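Local coordinates for putative oxidoreductase (Mycobacterium avium, PDB 3QHA), which probably acts as an NAD(P)-dependent oxidoreductase of the 3-hydroxyisobutyrate and 6-phosphogluconate dehydrogenase family, working on CH-OH groups of its substrate, at residues I21-M26 against V43-I48; P97-A102 against R122-V127. All blocks are in the same frame, centred on the assembly; numbering follows the deposited sequence.

Interaction 1: I21-M26 against V43-I48; sequences IGLGNM and VYDIRI
The carboxylate of Asp45 takes the Arg47 guanidinium at its syn edge, and its anti lone pairs take two backbone N-H groups, Leu23 N at OD1 and Arg47 N at OD2. Leu23 N gives a nearly straight bond of 2.9 Å to Asp45 OD1. The grip of the guanidinium is side-on: Arg47 NH2 lies 2.9 Å from Asp45 OD1, and Arg47 NE meets Asp45 OD2, each somewhat out of the carboxylate plane. The bond from Arg47 N to OD2 closes an Asx turn just ahead of helix 48-55. Four N-H groups thus share two oxygens, which should fix the rotation of the carboxylate and favour its charged form. Obliquely to the guanidinium lies the glycine-rich backbone, with Gly24 N 3.8 Å from Arg47 NH2.

Asp45 can face the loop because its CG stands opposite the backbone N (chi1 -172°). Leu23 slides past it in the reverse direction, resting Leu23 CG 3.9 Å from Asp45 CB, and Leu23 CD1 reaches Val43 CB at 4.1 Å, the two side chains crossing nearly at right angles. A branched apolar residue suits this place, since helices 27-33 and 48-55 close over it at Ala31 and Leu54.

Behind the loop, Ile21 and Tyr44 pair as parallel strand neighbours and share a sheet face packed on Val65 and Val68. Gly22 N extends the pairing with a 3.1 Å bond to Tyr44 O, directed along the C=O axis. Gly22 has phi 100°, where a beta-carbon would collide with the carbonyl oxygen of Ile21. Gly22, Gly24 and Gly27 fit the GxGxxG signature, and an acid just after the second strand, beside this turn, is consistent with the dinucleotide-binding Rossmann fold.

Interaction 2: P97-A102 against R122-V127; sequences PGTVIA and RDIHIV
Ile101 is packed by Ile126 of the neighbouring strand and by Ile124 just before it, Ile101 CD1 lying 4.0 Å from Ile124 CG2 and Ile101 CB 3.8 Å from Ile126 CD1. The strands run parallel as the two arms of a beta-alpha-beta crossover through helix 109-119, whose Leu119 also touches Ile124 and Ile126. A chi2 of -72° bends Ile126 CD1 over toward Ile101, and a similar bend in Ile124 sets its CD1 against Thr99 CB. Branched residues fill this layer between sheet and helix, while on the other face Val100 and Val127 meet beneath helix 151-164.

The backbone ladder follows parallel geometry: Ile101 N bonds to His125 O at 2.7 Å, and Ile101 O accepts from Val127 N. One step earlier, Thr99 O takes His125 N at 2.8 Å; Thr99 OG1 turns to Lys96 O instead.

Toward the rim, Asp123 has the positive phi of a Schellman motif ending the helix. Asp123 O accepts from Gly98 N at 2.6 Å, and Gly98 likewise adopts a positive phi (91°) that glycine tolerates easily. Beside this bond, Gly98 O lies at the edge of the His125 ring, near its plane, 3.8 Å from His125 CD2.

In the fold
Both contacts belong to one mixed sheet of the N-terminal Rossmann domain, though the strands joined in each run parallel. Strand 73-76 stands between them: it bonds to Ile21 of interaction 1 through His75 and to Ala102 of interaction 2 through Ile74 and Ile76. Their centres are 21 Å apart and their nearest atoms about 7 Å, so they do not touch. Interaction 1 lies at the C-terminal ends of strands 18-21 and 41-44, where Rossmann enzymes hold their dinucleotide, probably NAD or NADP here. Interaction 2 takes in the turns that lead into strands 100-103 and 125-132 and the first residues of those strands, away from the glycine-rich loop.

Interaction 1: I21-M26 against V43-I48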
ATOM      1  N   ILE B  21      11.489 -26.903  10.056  1.00 27.23           N
ATOM      2  CA  ILE B  21      12.033 -27.535   8.860  1.00 27.39           C
ATOM      3  C   ILE B  21      12.007 -26.530   7.706  1.00 27.17           C
ATOM      4  O   ILE B  21      10.944 -26.013   7.353  1.00 26.69           O
ATOM      5  CB  ILE B  21      11.245 -28.804   8.489  1.00 27.68           C
ATOM      6  CG1 ILE B  21      11.334 -29.829   9.627  1.00 28.11           C
ATOM      7  CG2 ILE B  21      11.777 -29.408   7.192  1.00 27.83           C
ATOM      8  CD1 ILE B  21      10.508 -31.069   9.397  1.00 28.65           C
ATOM      9  N   GLY B  22      13.187 -26.258   7.141  1.00 27.39           N
ATOM     10  CA  GLY B  22      13.352 -25.277   6.063  1.00 27.36           C
ATOM     11  C   GLY B  22      13.884 -23.946   6.572  1.00 27.19           C
ATOM     12  O   GLY B  22      13.135 -23.156   7.142  1.00 26.78           O
ATOM     13  N   LEU B  23      15.177 -23.703   6.363  1.00 27.63           N
ATOM     14  CA  LEU B  23      15.846 -22.493   6.857  1.00 27.75           C
ATOM     15  C   LEU B  23      16.270 -21.579   5.705  1.00 28.28           C
ATOM     16  O   LEU B  23      17.419 -21.138   5.634  1.00 28.70           O
ATOM     17  CB  LEU B  23      17.066 -22.872   7.708  1.00 28.05           C
ATOM     18  CG  LEU B  23      16.794 -23.771   8.918  1.00 27.74           C
ATOM     19  CD1 LEU B  23      18.094 -24.160   9.605  1.00 27.40           C
ATOM     20  CD2 LEU B  23      15.857 -23.090   9.899  1.00 26.67           C
ATOM     21  N   GLY B  24      15.330 -21.296   4.808  1.00 28.49           N
ATOM     22  CA  GLY B  24      15.565 -20.387   3.689  1.00 29.15           C
ATOM     23  C   GLY B  24      15.410 -18.937   4.108  1.00 29.30           C
ATOM     24  O   GLY B  24      15.557 -18.602   5.286  1.00 29.15           O
ATOM     25  N   ASN B  25      15.091 -18.073   3.148  1.00 29.86           N
ATOM     26  CA  ASN B  25      15.040 -16.630   3.403  1.00 30.26           C
ATOM     27  C   ASN B  25      13.915 -16.178   4.339  1.00 29.63           C
ATOM     28  O   ASN B  25      13.990 -15.084   4.905  1.00 29.56           O
ATOM     29  CB  ASN B  25      14.993 -15.847   2.082  1.00 30.96           C
ATOM     30  CG  ASN B  25      16.342 -15.817   1.370  1.00 32.49           C
ATOM     31  OD1 ASN B  25      17.391 -16.059   1.975  1.00 33.97           O
ATOM     32  ND2 ASN B  25      16.318 -15.510   0.079  1.00 33.94           N
ATOM     33  N   MET B  26      12.884 -17.009   4.502  1.00 29.22           N
ATOM     34  CA  MET B  26      11.835 -16.761   5.502  1.00 28.75           C
ATOM     35  C   MET B  26      11.940 -17.713   6.696  1.00 28.08           C
ATOM     36  O   MET B  26      11.752 -17.294   7.842  1.00 27.84           O
ATOM     37  CB  MET B  26      10.443 -16.857   4.871  1.00 28.72           C
ATOM     38  CG  MET B  26      10.014 -15.607   4.103  1.00 30.20           C
ATOM     39  SD  MET B  26       9.851 -14.103   5.106  1.00 32.05           S
ATOM     40  CE  MET B  26       8.662 -14.634   6.338  1.00 30.84           C
ATOM     41  N   VAL B  43      16.088 -27.399  14.800  1.00 28.77           N
ATOM     42  CA  VAL B  43      15.997 -27.055  13.388  1.00 28.26           C
ATOM     43  C   VAL B  43      16.596 -28.123  12.497  1.00 28.82           C
ATOM     44  O   VAL B  43      17.478 -28.880  12.911  1.00 29.37           O
ATOM     45  CB  VAL B  43      16.698 -25.710  13.084  1.00 28.07           C
ATOM     46  CG1 VAL B  43      16.034 -24.581  13.857  1.00 27.36           C
ATOM     47  CG2 VAL B  43      18.184 -25.786  13.403  1.00 28.38           C
ATOM     48  N   TYR B  44      16.102 -28.174  11.265  1.00 28.72           N
ATOM     49  CA  TYR B  44      16.702 -29.005  10.239  1.00 29.43           C
ATOM     50  C   TYR B  44      16.587 -28.376   8.854  1.00 29.34           C
ATOM     51  O   TYR B  44      15.533 -27.872   8.465  1.00 28.87           O
ATOM     52  CB  TYR B  44      16.082 -30.399  10.211  1.00 29.84           C
ATOM     53  CG  TYR B  44      16.662 -31.233   9.098  1.00 30.94           C
ATOM     54  CD1 TYR B  44      17.870 -31.904   9.264  1.00 32.29           C
ATOM     55  CD2 TYR B  44      16.031 -31.312   7.861  1.00 31.27           C
ATOM     56  CE1 TYR B  44      18.419 -32.653   8.234  1.00 33.12           C
ATOM     57  CE2 TYR B  44      16.571 -32.055   6.830  1.00 32.44           C
ATOM     58  CZ  TYR B  44      17.764 -32.723   7.020  1.00 33.30           C
ATOM     59  OH  TYR B  44      18.299 -33.464   5.993  1.00 35.29           O
ATOM     60  N   ASP B  45      17.697 -28.414   8.128  1.00 30.06           N
ATOM     61  CA  ASP B  45      17.739 -28.079   6.715  1.00 30.31           C
ATOM     62  C   ASP B  45      18.879 -28.898   6.122  1.00 31.42           C
ATOM     63  O   ASP B  45      19.922 -29.064   6.762  1.00 31.80           O
ATOM     64  CB  ASP B  45      17.978 -26.580   6.522  1.00 29.98           C
ATOM     65  CG  ASP B  45      17.849 -26.143   5.069  1.00 29.95           C
ATOM     66  OD1 ASP B  45      16.918 -25.371   4.759  1.00 29.04           O
ATOM     67  OD2 ASP B  45      18.674 -26.571   4.236  1.00 30.18           O
ATOM     68  N   ILE B  46      18.684 -29.413   4.911  1.00 32.10           N
ATOM     69  CA  ILE B  46      19.691 -30.276   4.280  1.00 33.44           C
ATOM     70  C   ILE B  46      20.999 -29.530   3.995  1.00 34.07           C
ATOM     71  O   ILE B  46      22.059 -30.146   3.912  1.00 34.81           O
ATOM     72  CB  ILE B  46      19.165 -30.947   2.977  1.00 33.88           C
ATOM     73  CG1 ILE B  46      18.915 -29.911   1.872  1.00 33.84           C
ATOM     74  CG2 ILE B  46      17.897 -31.750   3.268  1.00 33.87           C
ATOM     75  CD1 ILE B  46      18.330 -30.508   0.605  1.00 34.61           C
ATOM     76  N   ARG B  47      20.909 -28.209   3.861  1.00 34.07           N
ATOM     77  CA  ARG B  47      22.069 -27.360   3.611  1.00 34.87           C
ATOM     78  C   ARG B  47      22.762 -26.986   4.918  1.00 35.07           C
ATOM     79  O   ARG B  47      22.172 -26.327   5.773  1.00 34.45           O
ATOM     80  CB  ARG B  47      21.634 -26.092   2.880  1.00 34.65           C
ATOM     81  CG  ARG B  47      20.935 -26.351   1.553  1.00 35.32           C
ATOM     82  CD  ARG B  47      20.202 -25.117   1.072  1.00 35.90           C
ATOM     83  NE  ARG B  47      18.978 -24.872   1.835  1.00 36.00           N
ATOM     84  CZ  ARG B  47      18.253 -23.757   1.766  1.00 36.77           C
ATOM     85  NH1 ARG B  47      18.620 -22.755   0.969  1.00 38.01           N
ATOM     86  NH2 ARG B  47      17.154 -23.636   2.502  1.00 36.36           N
ATOM     87  N   ILE B  48      24.018 -27.405   5.063  1.00 36.20           N
ATOM     88  CA  ILE B  48      24.811 -27.104   6.258  1.00 36.73           C
ATOM     89  C   ILE B  48      24.950 -25.595   6.498  1.00 36.66           C
ATOM     90  O   ILE B  48      24.866 -25.142   7.640  1.00 36.38           O
ATOM     91  CB  ILE B  48      26.224 -27.764   6.198  1.00 37.82           C
ATOM     92  CG1 ILE B  48      27.006 -27.539   7.500  1.00 38.32           C
ATOM     93  CG2 ILE B  48      27.026 -27.242   5.010  1.00 38.51           C
ATOM     94  CD1 ILE B  48      26.444 -28.278   8.697  1.00 38.35           C
TER

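Interaction 2: P97-A102 against R122-V127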
ATOM      1  N   PRO B  97       1.396 -38.811  19.175  1.00 39.64           N
ATOM      2  CA  PRO B  97       0.014 -38.329  19.106  1.00 39.37           C
ATOM      3  C   PRO B  97      -0.166 -36.970  19.785  1.00 38.27           C
ATOM      4  O   PRO B  97       0.436 -36.718  20.829  1.00 38.31           O
ATOM      5  CB  PRO B  97      -0.771 -39.406  19.858  1.00 40.82           C
ATOM      6  CG  PRO B  97       0.034 -40.638  19.694  1.00 41.81           C
ATOM      7  CD  PRO B  97       1.468 -40.201  19.660  1.00 41.07           C
ATOM      8  N   GLY B  98      -0.977 -36.104  19.182  1.00 37.33           N
ATOM      9  CA  GLY B  98      -1.195 -34.751  19.696  1.00 36.29           C
ATOM     10  C   GLY B  98      -0.244 -33.699  19.146  1.00 34.86           C
ATOM     11  O   GLY B  98      -0.423 -32.509  19.408  1.00 34.28           O
ATOM     12  N   THR B  99       0.769 -34.127  18.390  1.00 34.39           N
ATOM     13  CA  THR B  99       1.700 -33.205  17.734  1.00 33.15           C
ATOM     14  C   THR B  99       0.968 -32.286  16.759  1.00 32.12           C
ATOM     15  O   THR B  99       0.025 -32.712  16.089  1.00 32.35           O
ATOM     16  CB  THR B  99       2.792 -33.969  16.950  1.00 33.35           C
ATOM     17  OG1 THR B  99       3.550 -34.788  17.849  1.00 34.08           O
ATOM     18  CG2 THR B  99       3.734 -33.001  16.239  1.00 32.49           C
ATOM     19  N   VAL B 100       1.406 -31.030  16.686  1.00 30.93           N
ATOM     20  CA  VAL B 100       0.872 -30.074  15.720  1.00 29.97           C
ATOM     21  C   VAL B 100       1.918 -29.758  14.655  1.00 29.37           C
ATOM     22  O   VAL B 100       3.086 -29.528  14.970  1.00 29.30           O
ATOM     23  CB  VAL B 100       0.442 -28.757  16.392  1.00 29.54           C
ATOM     24  CG1 VAL B 100      -0.212 -27.829  15.372  1.00 28.64           C
ATOM     25  CG2 VAL B 100      -0.511 -29.030  17.554  1.00 29.89           C
ATOM     26  N   ILE B 101       1.489 -29.751  13.396  1.00 28.99           N
ATOM     27  CA  ILE B 101       2.345 -29.359  12.282  1.00 28.37           C
ATOM     28  C   ILE B 101       1.778 -28.093  11.655  1.00 27.63           C
ATOM     29  O   ILE B 101       0.627 -28.083  11.212  1.00 27.81           O
ATOM     30  CB  ILE B 101       2.427 -30.465  11.215  1.00 28.86           C
ATOM     31  CG1 ILE B 101       2.944 -31.765  11.838  1.00 29.56           C
ATOM     32  CG2 ILE B 101       3.335 -30.028  10.067  1.00 28.67           C
ATOM     33  CD1 ILE B 101       3.172 -32.881  10.840  1.00 30.28           C
ATOM     34  N   ALA B 102       2.585 -27.032  11.630  1.00 26.81           N
ATOM     35  CA  ALA B 102       2.186 -25.748  11.056  1.00 26.23           C
ATOM     36  C   ALA B 102       2.905 -25.498   9.732  1.00 26.03           C
ATOM     37  O   ALA B 102       4.131 -25.428   9.696  1.00 26.05           O
ATOM     38  CB  ALA B 102       2.481 -24.621  12.034  1.00 25.68           C
ATOM     39  N   ARG B 122      -3.414 -40.635  13.161  1.00 50.96           N
ATOM     40  CA  ARG B 122      -2.280 -40.684  14.086  1.00 50.24           C
ATOM     41  C   ARG B 122      -2.482 -39.683  15.221  1.00 48.70           C
ATOM     42  O   ARG B 122      -1.600 -39.502  16.065  1.00 48.35           O
ATOM     43  CB  ARG B 122      -0.976 -40.356  13.353  1.00 49.60           C
ATOM     44  CG  ARG B 122      -0.937 -40.715  11.869  1.00 50.36           C
ATOM     45  CD  ARG B 122      -0.180 -41.979  11.594  1.00 51.85           C
ATOM     46  NE  ARG B 122       0.118 -42.065  10.168  1.00 52.43           N
ATOM     47  CZ  ARG B 122       1.156 -42.714   9.640  1.00 53.60           C
ATOM     48  NH1 ARG B 122       1.321 -42.715   8.322  1.00 53.99           N
ATOM     49  NH2 ARG B 122       2.030 -43.359  10.410  1.00 53.97           N
ATOM     50  N   ASP B 123      -3.650 -39.042  15.232  1.00 47.54           N
ATOM     51  CA  ASP B 123      -3.929 -37.908  16.097  1.00 45.99           C
ATOM     52  C   ASP B 123      -2.833 -36.846  15.967  1.00 43.58           C
ATOM     53  O   ASP B 123      -2.381 -36.283  16.964  1.00 43.10           O
ATOM     54  CB  ASP B 123      -4.111 -38.364  17.553  1.00 46.94           C
ATOM     55  CG  ASP B 123      -4.917 -37.371  18.386  1.00 47.22           C
ATOM     56  OD1 ASP B 123      -6.029 -36.987  17.959  1.00 47.98           O
ATOM     57  OD2 ASP B 123      -4.441 -36.978  19.473  1.00 47.83           O
ATOM     58  N   ILE B 124      -2.401 -36.595  14.729  1.00 41.75           N
ATOM     59  CA  ILE B 124      -1.487 -35.496  14.427  1.00 39.57           C
ATOM     60  C   ILE B 124      -2.306 -34.380  13.801  1.00 37.92           C
ATOM     61  O   ILE B 124      -3.102 -34.616  12.891  1.00 38.16           O
ATOM     62  CB  ILE B 124      -0.353 -35.898  13.455  1.00 39.51           C
ATOM     63  CG1 ILE B 124       0.457 -37.073  14.006  1.00 40.35           C
ATOM     64  CG2 ILE B 124       0.574 -34.715  13.193  1.00 38.19           C
ATOM     65  CD1 ILE B 124       0.987 -36.866  15.406  1.00 40.43           C
ATOM     66  N   HIS B 125      -2.095 -33.165  14.294  1.00 35.87           N
ATOM     67  CA  HIS B 125      -2.879 -32.010  13.885  1.00 34.42           C
ATOM     68  C   HIS B 125      -2.143 -31.189  12.826  1.00 32.79           C
ATOM     69  O   HIS B 125      -0.960 -30.883  12.980  1.00 32.21           O
ATOM     70  CB  HIS B 125      -3.189 -31.145  15.106  1.00 34.03           C
ATOM     71  CG  HIS B 125      -3.974 -31.857  16.164  1.00 34.96           C
ATOM     72  ND1 HIS B 125      -5.308 -32.168  16.015  1.00 35.52           N
ATOM     73  CD2 HIS B 125      -3.615 -32.316  17.387  1.00 35.39           C
ATOM     74  CE1 HIS B 125      -5.736 -32.790  17.099  1.00 36.41           C
ATOM     75  NE2 HIS B 125      -4.730 -32.891  17.947  1.00 36.28           N
ATOM     76  N   ILE B 126      -2.853 -30.851  11.749  1.00 31.82           N
ATOM     77  CA  ILE B 126      -2.330 -29.983  10.696  1.00 30.50           C
ATOM     78  C   ILE B 126      -2.942 -28.593  10.811  1.00 29.35           C
ATOM     79  O   ILE B 126      -4.140 -28.447  11.073  1.00 29.53           O
ATOM     80  CB  ILE B 126      -2.644 -30.532   9.286  1.00 31.06           C
ATOM     81  CG1 ILE B 126      -1.704 -31.686   8.931  1.00 31.51           C
ATOM     82  CG2 ILE B 126      -2.515 -29.431   8.230  1.00 30.47           C
ATOM     83  CD1 ILE B 126      -0.273 -31.256   8.648  1.00 31.10           C
ATOM     84  N   VAL B 127      -2.101 -27.583  10.609  1.00 27.82           N
ATOM     85  CA  VAL B 127      -2.518 -26.192  10.569  1.00 26.86           C
ATOM     86  C   VAL B 127      -1.847 -25.510   9.370  1.00 26.05           C
ATOM     87  O   VAL B 127      -0.632 -25.628   9.193  1.00 25.69           O
ATOM     88  CB  VAL B 127      -2.102 -25.473  11.868  1.00 26.57           C
ATOM     89  CG1 VAL B 127      -2.102 -23.960  11.679  1.00 26.05           C
ATOM     90  CG2 VAL B 127      -3.013 -25.885  13.026  1.00 26.82           C
TER